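PDB 4I2O: FixK2 protein from Bradyrhizobium japonicum, which probably acts as a DNA-binding transcription factor of the CRP/FNR superfamily, linked to nitrogen fixation and bound here to DNA. Local coordinates for residues Leu151-Leu165 with Leu191-Leu205. The protein carries 1 engineered substitution. Numbering follows the deposited sequence.
Sequences LLGRKTAMERVATFL and LGLTLETVSRALSQL. With nucleotides of chain D; nucleotides of chain C.
Val161 packs over Ala201 as a knob in a hole formed by Leu191, Val198, Ala201 and Leu202, its CG2 3.8 Å from Ala201 CB. The axes of helices 157-165 and 195-205 pass 9.7 Å apart here, at 74°. Leu191 returns the fit, both its methyls against Arg160 O, CD1 also meeting Val161 CG2 and Phe164 CB. Met158 has CG anti to the backbone N (chi1 -179°) and then bends, which lays SD beside Leu205 CD2 and brings CE to the amide of Gln204. Arg160 ties the turns together: NE and NH2 grip Lys155 O side-on, while NH1 gives Leu191 O a 2.9 Å bond, nearly straight at 164° and in the guanidinium plane. With an alanine at this position, Leu191 O and Lys155 O are likely to lose these donors, and the link between the two turns would be undone.

The same frame presents the DNA-binding edge. Ala157 N donates to OP1 of DA18 of chain D at 2.7 Å, and Thr194 N, Thr194 OG1 and Thr197 OG1 converge on OP2 of DA19 of chain D. As expected for a winged-helix recognition helix, 195-207 carries Glu196 and Arg200 to bases. Behind it, Phe164 leans on helix 184-191, the first helix of the helix-turn-helix, while Leu165, Leu202 and Leu205 reach Leu211 of strand 211-213, and Leu165 and Leu205 also meet helix 224-228.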
ATOM      1  N   LEU A 151      -8.281   1.550   3.852  1.00 13.42           N
ATOM      2  CA  LEU A 151      -9.580   1.193   3.254  1.00 13.21           C
ATOM      3  C   LEU A 151      -9.827  -0.304   3.178  1.00 16.05           C
ATOM      4  O   LEU A 151     -10.925  -0.788   3.575  1.00 14.37           O
ATOM      5  CB  LEU A 151      -9.592   1.813   1.799  1.00 11.61           C
ATOM      6  CG  LEU A 151     -10.926   1.556   1.012  1.00 13.74           C
ATOM      7  CD1 LEU A 151     -11.171   2.705   0.066  1.00 17.03           C
ATOM      8  CD2 LEU A 151     -10.922   0.215   0.151  1.00 16.34           C
ATOM      9  N   LEU A 152      -8.867  -1.074   2.668  1.00 13.32           N
ATOM     10  CA  LEU A 152      -9.033  -2.518   2.470  1.00 15.54           C
ATOM     11  C   LEU A 152      -9.029  -3.287   3.795  1.00 15.57           C
ATOM     12  O   LEU A 152      -9.747  -4.302   3.915  1.00 15.09           O
ATOM     13  CB  LEU A 152      -7.955  -3.121   1.569  1.00 14.45           C
ATOM     14  CG  LEU A 152      -7.904  -2.504   0.139  1.00 10.61           C
ATOM     15  CD1 LEU A 152      -6.591  -2.929  -0.527  1.00 15.82           C
ATOM     16  CD2 LEU A 152      -9.109  -3.077  -0.691  1.00 11.86           C
ATOM     17  N   GLY A 153      -8.291  -2.797   4.764  1.00 16.19           N
ATOM     18  CA  GLY A 153      -8.270  -3.483   6.073  1.00 14.65           C
ATOM     19  C   GLY A 153      -9.438  -3.123   6.972  1.00 15.38           C
ATOM     20  O   GLY A 153      -9.889  -3.955   7.799  1.00 17.27           O
ATOM     21  N   ARG A 154      -9.936  -1.888   6.891  1.00 13.49           N
ATOM     22  CA  ARG A 154     -10.791  -1.422   7.972  1.00 14.18           C
ATOM     23  C   ARG A 154     -12.142  -0.770   7.575  1.00 17.60           C
ATOM     24  O   ARG A 154     -13.030  -0.662   8.459  1.00 18.10           O
ATOM     25  CB  ARG A 154      -9.998  -0.480   8.930  1.00 17.68           C
ATOM     26  CG  ARG A 154      -8.850  -1.223   9.615  1.00 16.47           C
ATOM     27  CD  ARG A 154      -9.514  -2.042  10.723  1.00 21.14           C
ATOM     28  NE  ARG A 154      -8.686  -3.013  11.497  1.00 18.79           N
ATOM     29  CZ  ARG A 154      -8.900  -4.336  11.487  1.00 22.67           C
ATOM     30  NH1 ARG A 154      -9.786  -4.865  10.642  1.00 15.28           N
ATOM     31  NH2 ARG A 154      -8.257  -5.136  12.348  1.00 16.08           N
ATOM     32  N   LYS A 155     -12.349  -0.363   6.291  1.00 17.70           N
ATOM     33  CA  LYS A 155     -13.565   0.401   5.967  1.00 15.99           C
ATOM     34  C   LYS A 155     -14.734  -0.539   5.625  1.00 18.86           C
ATOM     35  O   LYS A 155     -14.523  -1.667   5.163  1.00 16.35           O
ATOM     36  CB  LYS A 155     -13.353   1.428   4.783  1.00 14.03           C
ATOM     37  CG  LYS A 155     -12.576   2.651   5.278  1.00 19.03           C
ATOM     38  CD  LYS A 155     -12.469   3.703   4.130  1.00 16.59           C
ATOM     39  CE  LYS A 155     -11.702   4.948   4.637  1.00 20.50           C
ATOM     40  NZ  LYS A 155     -11.754   6.051   3.551  1.00 21.90           N
ATOM     41  N   THR A 156     -15.952  -0.114   5.921  1.00 17.27           N
ATOM     42  CA  THR A 156     -17.114  -0.961   5.559  1.00 18.68           C
ATOM     43  C   THR A 156     -17.319  -0.860   4.054  1.00 20.74           C
ATOM     44  O   THR A 156     -16.721  -0.024   3.337  1.00 17.24           O
ATOM     45  CB  THR A 156     -18.375  -0.487   6.245  1.00 17.74           C
ATOM     46  OG1 THR A 156     -18.663   0.809   5.726  1.00 16.62           O
ATOM     47  CG2 THR A 156     -18.195  -0.345   7.783  1.00 19.92           C
ATOM     48  N   ALA A 157     -18.170  -1.696   3.507  1.00 18.66           N
ATOM     49  CA  ALA A 157     -18.380  -1.650   2.041  1.00 17.18           C
ATOM     50  C   ALA A 157     -18.870  -0.242   1.627  1.00 16.80           C
ATOM     51  O   ALA A 157     -18.433   0.360   0.637  1.00 17.94           O
ATOM     52  CB  ALA A 157     -19.433  -2.737   1.656  1.00 18.69           C
ATOM     53  N   MET A 158     -19.793   0.321   2.380  1.00 18.26           N
ATOM     54  CA  MET A 158     -20.272   1.661   1.991  1.00 20.88           C
ATOM     55  C   MET A 158     -19.206   2.746   2.105  1.00 18.72           C
ATOM     56  O   MET A 158     -19.062   3.615   1.219  1.00 17.82           O
ATOM     57  CB  MET A 158     -21.498   2.046   2.782  1.00 18.74           C
ATOM     58  CG  MET A 158     -22.088   3.460   2.418  1.00 21.13           C
ATOM     59  SD  MET A 158     -22.606   3.657   0.657  1.00 24.57           S
ATOM     60  CE  MET A 158     -24.181   2.799   0.829  1.00 28.73           C
ATOM     61  N   GLU A 159     -18.432   2.710   3.180  1.00 16.04           N
ATOM     62  CA  GLU A 159     -17.271   3.632   3.257  1.00 16.44           C
ATOM     63  C   GLU A 159     -16.305   3.516   2.124  1.00 15.90           C
ATOM     64  O   GLU A 159     -15.705   4.541   1.669  1.00 17.53           O
ATOM     65  CB  GLU A 159     -16.548   3.387   4.631  1.00 15.47           C
ATOM     66  CG  GLU A 159     -17.363   3.811   5.830  1.00 16.61           C
ATOM     67  CD  GLU A 159     -16.762   3.263   7.141  1.00 18.04           C
ATOM     68  OE1 GLU A 159     -15.921   2.300   7.073  1.00 20.34           O
ATOM     69  OE2 GLU A 159     -17.244   3.664   8.232  1.00 21.34           O
ATOM     70  N   ARG A 160     -16.050   2.288   1.657  1.00 14.78           N
ATOM     71  CA  ARG A 160     -15.159   2.091   0.527  1.00 17.12           C
ATOM     72  C   ARG A 160     -15.746   2.692  -0.720  1.00 13.97           C
ATOM     73  O   ARG A 160     -15.033   3.341  -1.495  1.00 14.70           O
ATOM     74  CB  ARG A 160     -14.898   0.599   0.253  1.00 12.74           C
ATOM     75  CG  ARG A 160     -14.237  -0.142   1.460  1.00 12.61           C
ATOM     76  CD  ARG A 160     -14.103  -1.623   1.179  1.00 14.70           C
ATOM     77  NE  ARG A 160     -13.650  -2.237   2.482  1.00 16.77           N
ATOM     78  CZ  ARG A 160     -12.896  -3.331   2.594  1.00 15.73           C
ATOM     79  NH1 ARG A 160     -12.465  -3.993   1.521  1.00 18.95           N
ATOM     80  NH2 ARG A 160     -12.563  -3.770   3.831  1.00 15.51           N
ATOM     81  N   VAL A 161     -17.018   2.454  -0.950  1.00 15.08           N
ATOM     82  CA  VAL A 161     -17.620   3.010  -2.174  1.00 15.71           C
ATOM     83  C   VAL A 161     -17.698   4.531  -2.164  1.00 15.08           C
ATOM     84  O   VAL A 161     -17.414   5.192  -3.178  1.00 19.79           O
ATOM     85  CB  VAL A 161     -19.044   2.386  -2.386  1.00 15.30           C
ATOM     86  CG1 VAL A 161     -19.807   3.108  -3.574  1.00 16.98           C
ATOM     87  CG2 VAL A 161     -18.864   0.877  -2.761  1.00 16.23           C
ATOM     88  N   ALA A 162     -18.009   5.109  -1.020  1.00 19.85           N
ATOM     89  CA  ALA A 162     -18.054   6.558  -0.931  1.00 20.34           C
ATOM     90  C   ALA A 162     -16.640   7.112  -1.115  1.00 20.46           C
ATOM     91  O   ALA A 162     -16.463   8.139  -1.768  1.00 20.92           O
ATOM     92  CB  ALA A 162     -18.614   6.974   0.407  1.00 20.70           C
ATOM     93  N   THR A 163     -15.640   6.445  -0.535  1.00 16.42           N
ATOM     94  CA  THR A 163     -14.240   6.918  -0.757  1.00 16.86           C
ATOM     95  C   THR A 163     -13.939   6.925  -2.258  1.00 19.99           C
ATOM     96  O   THR A 163     -13.411   7.902  -2.788  1.00 18.96           O
ATOM     97  CB  THR A 163     -13.221   6.019  -0.047  1.00 18.48           C
ATOM     98  OG1 THR A 163     -13.521   6.107   1.325  1.00 21.00           O
ATOM     99  CG2 THR A 163     -11.761   6.571  -0.267  1.00 18.82           C
ATOM    100  N   PHE A 164     -14.271   5.825  -2.926  1.00 16.94           N
ATOM    101  CA  PHE A 164     -13.999   5.650  -4.341  1.00 20.16           C
ATOM    102  C   PHE A 164     -14.680   6.750  -5.133  1.00 18.25           C
ATOM    103  O   PHE A 164     -14.048   7.404  -6.008  1.00 17.32           O
ATOM    104  CB  PHE A 164     -14.501   4.282  -4.803  1.00 17.37           C
ATOM    105  CG  PHE A 164     -14.583   4.148  -6.312  1.00 18.92           C
ATOM    106  CD1 PHE A 164     -13.397   3.877  -7.049  1.00 18.48           C
ATOM    107  CD2 PHE A 164     -15.791   4.264  -6.964  1.00 17.70           C
ATOM    108  CE1 PHE A 164     -13.419   3.729  -8.433  1.00 23.70           C
ATOM    109  CE2 PHE A 164     -15.864   4.146  -8.401  1.00 19.52           C
ATOM    110  CZ  PHE A 164     -14.653   3.856  -9.124  1.00 22.04           C
ATOM    111  N   LEU A 165     -15.972   6.979  -4.915  1.00 16.75           N
ATOM    112  CA  LEU A 165     -16.691   8.036  -5.686  1.00 18.77           C
ATOM    113  C   LEU A 165     -16.080   9.424  -5.498  1.00 20.55           C
ATOM    114  O   LEU A 165     -15.927  10.206  -6.439  1.00 21.11           O
ATOM    115  CB  LEU A 165     -18.116   8.113  -5.230  1.00 19.62           C
ATOM    116  CG  LEU A 165     -18.958   6.914  -5.662  1.00 19.76           C
ATOM    117  CD1 LEU A 165     -20.308   6.831  -4.880  1.00 21.24           C
ATOM    118  CD2 LEU A 165     -19.154   6.855  -7.201  1.00 19.07           C
ATOM    119  N   LEU A 191     -11.620  -2.156  -4.619  1.00 17.54           N
ATOM    120  CA  LEU A 191     -12.094  -1.907  -3.251  1.00 15.84           C
ATOM    121  C   LEU A 191     -12.155  -3.177  -2.373  1.00 15.77           C
ATOM    122  O   LEU A 191     -12.640  -3.089  -1.256  1.00 16.01           O
ATOM    123  CB  LEU A 191     -13.547  -1.300  -3.250  1.00 15.34           C
ATOM    124  CG  LEU A 191     -13.680   0.017  -4.038  1.00 18.59           C
ATOM    125  CD1 LEU A 191     -15.169   0.503  -4.008  1.00 14.93           C
ATOM    126  CD2 LEU A 191     -12.690   1.018  -3.362  1.00 17.52           C
ATOM    127  N   GLY A 192     -11.694  -4.330  -2.856  1.00 12.76           N
ATOM    128  CA  GLY A 192     -11.725  -5.554  -2.036  1.00 13.04           C
ATOM    129  C   GLY A 192     -13.144  -6.044  -1.837  1.00 18.99           C
ATOM    130  O   GLY A 192     -13.459  -6.665  -0.820  1.00 17.15           O
ATOM    131  N   LEU A 193     -14.022  -5.769  -2.809  1.00 14.58           N
ATOM    132  CA  LEU A 193     -15.498  -6.135  -2.723  1.00 13.65           C
ATOM    133  C   LEU A 193     -15.920  -6.849  -3.995  1.00 18.51           C
ATOM    134  O   LEU A 193     -15.198  -6.838  -4.972  1.00 17.92           O
ATOM    135  CB  LEU A 193     -16.386  -4.840  -2.614  1.00 14.26           C
ATOM    136  CG  LEU A 193     -16.113  -3.932  -1.393  1.00 14.34           C
ATOM    137  CD1 LEU A 193     -16.899  -2.609  -1.543  1.00 17.80           C
ATOM    138  CD2 LEU A 193     -16.545  -4.723  -0.105  1.00 15.63           C
ATOM    139  N   THR A 194     -17.110  -7.473  -3.995  1.00 15.32           N
ATOM    140  CA  THR A 194     -17.711  -8.015  -5.247  1.00 16.31           C
ATOM    141  C   THR A 194     -18.409  -6.898  -5.963  1.00 21.04           C
ATOM    142  O   THR A 194     -18.804  -5.865  -5.367  1.00 18.23           O
ATOM    143  CB  THR A 194     -18.777  -9.148  -4.950  1.00 16.60           C
ATOM    144  OG1 THR A 194     -19.786  -8.575  -4.123  1.00 19.24           O
ATOM    145  CG2 THR A 194     -18.138 -10.329  -4.211  1.00 18.21           C
ATOM    146  N   LEU A 195     -18.547  -7.077  -7.273  1.00 17.27           N
ATOM    147  CA  LEU A 195     -19.264  -6.097  -8.075  1.00 19.22           C
ATOM    148  C   LEU A 195     -20.732  -5.974  -7.621  1.00 17.67           C
ATOM    149  O   LEU A 195     -21.307  -4.866  -7.696  1.00 20.24           O
ATOM    150  CB  LEU A 195     -19.140  -6.529  -9.548  1.00 16.77           C
ATOM    151  CG  LEU A 195     -19.880  -7.779 -10.039  1.00 21.16           C
ATOM    152  CD1 LEU A 195     -21.402  -7.570 -10.472  1.00 28.76           C
ATOM    153  CD2 LEU A 195     -19.151  -8.492 -11.195  1.00 25.35           C
ATOM    154  N   GLU A 196     -21.332  -7.041  -7.090  1.00 17.07           N
ATOM    155  CA  GLU A 196     -22.716  -6.973  -6.612  1.00 21.51           C
ATOM    156  C   GLU A 196     -22.795  -6.031  -5.413  1.00 20.35           C
ATOM    157  O   GLU A 196     -23.707  -5.231  -5.300  1.00 21.42           O
ATOM    158  CB  GLU A 196     -23.212  -8.357  -6.151  1.00 23.11           C
ATOM    159  CG  GLU A 196     -23.435  -9.333  -7.278  1.00 23.90           C
ATOM    160  CD  GLU A 196     -22.299 -10.317  -7.461  1.00 30.74           C
ATOM    161  OE1 GLU A 196     -21.095  -9.909  -7.304  1.00 24.86           O
ATOM    162  OE2 GLU A 196     -22.627 -11.513  -7.711  1.00 39.80           O
ATOM    163  N   THR A 197     -21.872  -6.188  -4.462  1.00 18.77           N
ATOM    164  CA  THR A 197     -21.863  -5.263  -3.340  1.00 16.12           C
ATOM    165  C   THR A 197     -21.690  -3.806  -3.762  1.00 17.47           C
ATOM    166  O   THR A 197     -22.368  -2.891  -3.245  1.00 19.09           O
ATOM    167  CB  THR A 197     -20.754  -5.694  -2.369  1.00 18.33           C
ATOM    168  OG1 THR A 197     -21.245  -6.925  -1.789  1.00 17.68           O
ATOM    169  CG2 THR A 197     -20.623  -4.649  -1.227  1.00 24.45           C
ATOM    170  N   VAL A 198     -20.736  -3.560  -4.656  1.00 16.85           N
ATOM    171  CA  VAL A 198     -20.598  -2.202  -5.227  1.00 19.00           C
ATOM    172  C   VAL A 198     -21.909  -1.746  -5.865  1.00 19.66           C
ATOM    173  O   VAL A 198     -22.385  -0.636  -5.604  1.00 17.48           O
ATOM    174  CB  VAL A 198     -19.430  -2.163  -6.236  1.00 18.30           C
ATOM    175  CG1 VAL A 198     -19.402  -0.818  -6.996  1.00 18.97           C
ATOM    176  CG2 VAL A 198     -18.093  -2.389  -5.520  1.00 17.53           C
ATOM    177  N   SER A 199     -22.535  -2.589  -6.680  1.00 18.90           N
ATOM    178  CA  SER A 199     -23.840  -2.182  -7.298  1.00 21.39           C
ATOM    179  C   SER A 199     -24.862  -1.775  -6.234  1.00 24.60           C
ATOM    180  O   SER A 199     -25.555  -0.749  -6.373  1.00 22.26           O
ATOM    181  CB  SER A 199     -24.401  -3.369  -8.084  1.00 21.78           C
ATOM    182  OG  SER A 199     -25.570  -3.018  -8.833  1.00 23.27           O
ATOM    183  N   ARG A 200     -24.972  -2.574  -5.157  1.00 24.84           N
ATOM    184  CA  ARG A 200     -25.958  -2.296  -4.129  1.00 21.71           C
ATOM    185  C   ARG A 200     -25.719  -0.984  -3.425  1.00 20.06           C
ATOM    186  O   ARG A 200     -26.680  -0.255  -3.124  1.00 23.07           O
ATOM    187  CB  ARG A 200     -26.009  -3.458  -3.053  1.00 24.23           C
ATOM    188  CG  ARG A 200     -26.262  -4.849  -3.659  1.00 27.12           C
ATOM    189  CD  ARG A 200     -26.349  -5.982  -2.531  1.00 22.65           C
ATOM    190  NE  ARG A 200     -25.941  -7.281  -3.068  1.00 24.50           N
ATOM    191  CZ  ARG A 200     -26.718  -8.047  -3.827  1.00 25.69           C
ATOM    192  NH1 ARG A 200     -27.963  -7.659  -4.156  1.00 26.84           N
ATOM    193  NH2 ARG A 200     -26.240  -9.203  -4.277  1.00 26.28           N
ATOM    194  N   ALA A 201     -24.449  -0.669  -3.154  1.00 21.35           N
ATOM    195  CA  ALA A 201     -24.118   0.560  -2.463  1.00 24.31           C
ATOM    196  C   ALA A 201     -24.449   1.735  -3.380  1.00 22.42           C
ATOM    197  O   ALA A 201     -25.025   2.746  -2.946  1.00 21.60           O
ATOM    198  CB  ALA A 201     -22.620   0.593  -2.106  1.00 19.70           C
ATOM    199  N   LEU A 202     -24.085   1.611  -4.658  1.00 17.88           N
ATOM    200  CA  LEU A 202     -24.443   2.667  -5.640  1.00 23.31           C
ATOM    201  C   LEU A 202     -25.952   2.822  -5.776  1.00 27.10           C
ATOM    202  O   LEU A 202     -26.469   3.944  -5.846  1.00 24.96           O
ATOM    203  CB  LEU A 202     -23.814   2.382  -7.006  1.00 24.62           C
ATOM    204  CG  LEU A 202     -22.309   2.441  -7.017  1.00 21.99           C
ATOM    205  CD1 LEU A 202     -21.837   1.958  -8.419  1.00 22.35           C
ATOM    206  CD2 LEU A 202     -21.816   3.894  -6.777  1.00 22.52           C
ATOM    207  N   SER A 203     -26.680   1.708  -5.797  1.00 25.10           N
ATOM    208  CA  SER A 203     -28.149   1.793  -5.820  1.00 28.24           C
ATOM    209  C   SER A 203     -28.723   2.527  -4.631  1.00 26.56           C
ATOM    210  O   SER A 203     -29.640   3.326  -4.754  1.00 32.24           O
ATOM    211  CB  SER A 203     -28.812   0.407  -5.918  1.00 29.69           C
ATOM    212  OG  SER A 203     -28.626  -0.183  -7.207  1.00 34.67           O
ATOM    213  N   GLN A 204     -28.184   2.224  -3.456  1.00 23.44           N
ATOM    214  CA  GLN A 204     -28.631   2.886  -2.263  1.00 23.23           C
ATOM    215  C   GLN A 204     -28.350   4.395  -2.279  1.00 27.57           C
ATOM    216  O   GLN A 204     -29.220   5.178  -1.857  1.00 30.07           O
ATOM    217  CB  GLN A 204     -27.936   2.194  -1.062  1.00 24.14           C
ATOM    218  CG  GLN A 204     -28.343   2.680   0.304  1.00 34.73           C
ATOM    219  CD  GLN A 204     -27.591   1.917   1.382  1.00 45.26           C
ATOM    220  OE1 GLN A 204     -27.044   0.833   1.117  1.00 45.27           O
ATOM    221  NE2 GLN A 204     -27.521   2.489   2.586  1.00 51.28           N
ATOM    222  N   LEU A 205     -27.156   4.791  -2.761  1.00 24.35           N
ATOM    223  CA  LEU A 205     -26.771   6.227  -2.811  1.00 24.48           C
ATOM    224  C   LEU A 205     -27.691   6.954  -3.774  1.00 25.97           C
ATOM    225  O   LEU A 205     -28.121   8.101  -3.517  1.00 28.09           O
ATOM    226  CB  LEU A 205     -25.294   6.420  -3.230  1.00 22.18           C
ATOM    227  CG  LEU A 205     -24.284   5.813  -2.250  1.00 25.41           C
ATOM    228  CD1 LEU A 205     -22.837   5.773  -2.888  1.00 20.05           C
ATOM    229  CD2 LEU A 205     -24.325   6.647  -0.956  1.00 27.21           C
TER
ATOM    230  P    DA D  19     -17.952  -8.815  -0.581  1.00 20.40           P
ATOM    231  OP1  DA D  19     -16.485  -8.736  -0.880  1.00 16.04           O
ATOM    232  OP2  DA D  19     -18.924  -8.053  -1.433  1.00 18.89           O
ATOM    233  O5'  DA D  19     -18.299 -10.356  -0.543  1.00 20.86           O
ATOM    234  C5'  DA D  19     -17.644 -11.252   0.347  1.00 22.02           C
ATOM    235  C4'  DA D  19     -17.996 -12.673  -0.070  1.00 21.96           C
ATOM    236  O4'  DA D  19     -19.372 -12.968   0.355  1.00 20.77           O
ATOM    237  C3'  DA D  19     -17.994 -12.986  -1.577  1.00 23.78           C
ATOM    238  O3'  DA D  19     -17.339 -14.309  -1.650  1.00 23.62           O
ATOM    239  C2'  DA D  19     -19.456 -12.960  -2.021  1.00 23.61           C
ATOM    240  C1'  DA D  19     -20.213 -13.301  -0.722  1.00 18.52           C
ATOM    241  N9   DA D  19     -21.429 -12.520  -0.574  1.00 22.35           N
ATOM    242  C8   DA D  19     -21.630 -11.169  -0.646  1.00 21.67           C
ATOM    243  N7   DA D  19     -22.888 -10.764  -0.457  1.00 22.11           N
ATOM    244  C5   DA D  19     -23.557 -11.952  -0.233  1.00 26.08           C
ATOM    245  C6   DA D  19     -24.902 -12.192   0.083  1.00 25.04           C
ATOM    246  N6   DA D  19     -25.827 -11.208   0.182  1.00 25.62           N
ATOM    247  N1   DA D  19     -25.281 -13.489   0.265  1.00 30.94           N
ATOM    248  C2   DA D  19     -24.324 -14.436   0.178  1.00 25.33           C
ATOM    249  N3   DA D  19     -23.019 -14.338  -0.073  1.00 26.95           N
ATOM    250  C4   DA D  19     -22.683 -13.042  -0.303  1.00 20.31           C
ATOM    251  P    DA D  18     -20.259  -4.634   4.800  1.00 29.30           P
ATOM    252  OP1  DA D  18     -19.055  -3.730   5.044  1.00 34.52           O
ATOM    253  OP2  DA D  18     -21.533  -4.091   4.429  1.00 28.43           O
ATOM    254  O5'  DA D  18     -19.990  -5.690   3.637  1.00 25.54           O
ATOM    255  C5'  DA D  18     -18.855  -6.557   3.864  1.00 25.53           C
ATOM    256  C4'  DA D  18     -18.947  -7.825   3.029  1.00 21.80           C
ATOM    257  O4'  DA D  18     -20.061  -8.654   3.556  1.00 23.56           O
ATOM    258  C3'  DA D  18     -19.153  -7.597   1.519  1.00 18.26           C
ATOM    259  O3'  DA D  18     -18.074  -8.372   0.953  1.00 21.21           O
ATOM    260  C2'  DA D  18     -20.584  -8.151   1.352  1.00 19.42           C
ATOM    261  C1'  DA D  18     -20.650  -9.236   2.407  1.00 18.32           C
ATOM    262  N9   DA D  18     -22.069  -9.549   2.738  1.00 20.54           N
ATOM    263  C8   DA D  18     -23.106  -8.663   2.983  1.00 24.60           C
ATOM    264  N7   DA D  18     -24.246  -9.283   3.320  1.00 26.70           N
ATOM    265  C5   DA D  18     -23.937 -10.639   3.218  1.00 21.57           C
ATOM    266  C6   DA D  18     -24.671 -11.814   3.421  1.00 26.33           C
ATOM    267  N6   DA D  18     -25.954 -11.841   3.765  1.00 27.67           N
ATOM    268  N1   DA D  18     -24.013 -12.987   3.313  1.00 26.21           N
ATOM    269  C2   DA D  18     -22.720 -13.035   2.994  1.00 26.59           C
ATOM    270  N3   DA D  18     -21.913 -11.988   2.773  1.00 20.96           N
ATOM    271  C4   DA D  18     -22.589 -10.817   2.904  1.00 22.15           C
TER
ATOM    272  P    DT C   9     -31.678  -1.788  -8.778  1.00 35.53           P
ATOM    273  OP1  DT C   9     -32.838  -0.937  -9.107  1.00 39.19           O
ATOM    274  OP2  DT C   9     -30.670  -1.369  -7.777  1.00 40.18           O
ATOM    275  O5'  DT C   9     -32.134  -3.241  -8.269  1.00 34.38           O
ATOM    276  C5'  DT C   9     -33.215  -3.935  -8.997  1.00 31.58           C
ATOM    277  C4'  DT C   9     -33.188  -5.332  -8.420  1.00 37.56           C
ATOM    278  O4'  DT C   9     -31.938  -6.026  -8.692  1.00 32.82           O
ATOM    279  C3'  DT C   9     -33.324  -5.393  -6.900  1.00 39.94           C
ATOM    280  O3'  DT C   9     -34.650  -5.881  -6.676  1.00 42.91           O
ATOM    281  C2'  DT C   9     -32.317  -6.434  -6.463  1.00 35.18           C
ATOM    282  C1'  DT C   9     -31.862  -7.076  -7.752  1.00 32.83           C
ATOM    283  N1   DT C   9     -30.447  -7.574  -7.827  1.00 28.97           N
ATOM    284  C2   DT C   9     -30.273  -8.879  -8.283  1.00 29.35           C
ATOM    285  O2   DT C   9     -31.206  -9.654  -8.562  1.00 31.53           O
ATOM    286  N3   DT C   9     -28.978  -9.295  -8.385  1.00 28.70           N
ATOM    287  C4   DT C   9     -27.850  -8.545  -8.126  1.00 28.00           C
ATOM    288  O4   DT C   9     -26.722  -9.025  -8.285  1.00 27.06           O
ATOM    289  C5   DT C   9     -28.078  -7.188  -7.674  1.00 24.73           C
ATOM    290  C7   DT C   9     -26.862  -6.310  -7.359  1.00 25.80           C
ATOM    291  C6   DT C   9     -29.349  -6.751  -7.591  1.00 27.83           C
TER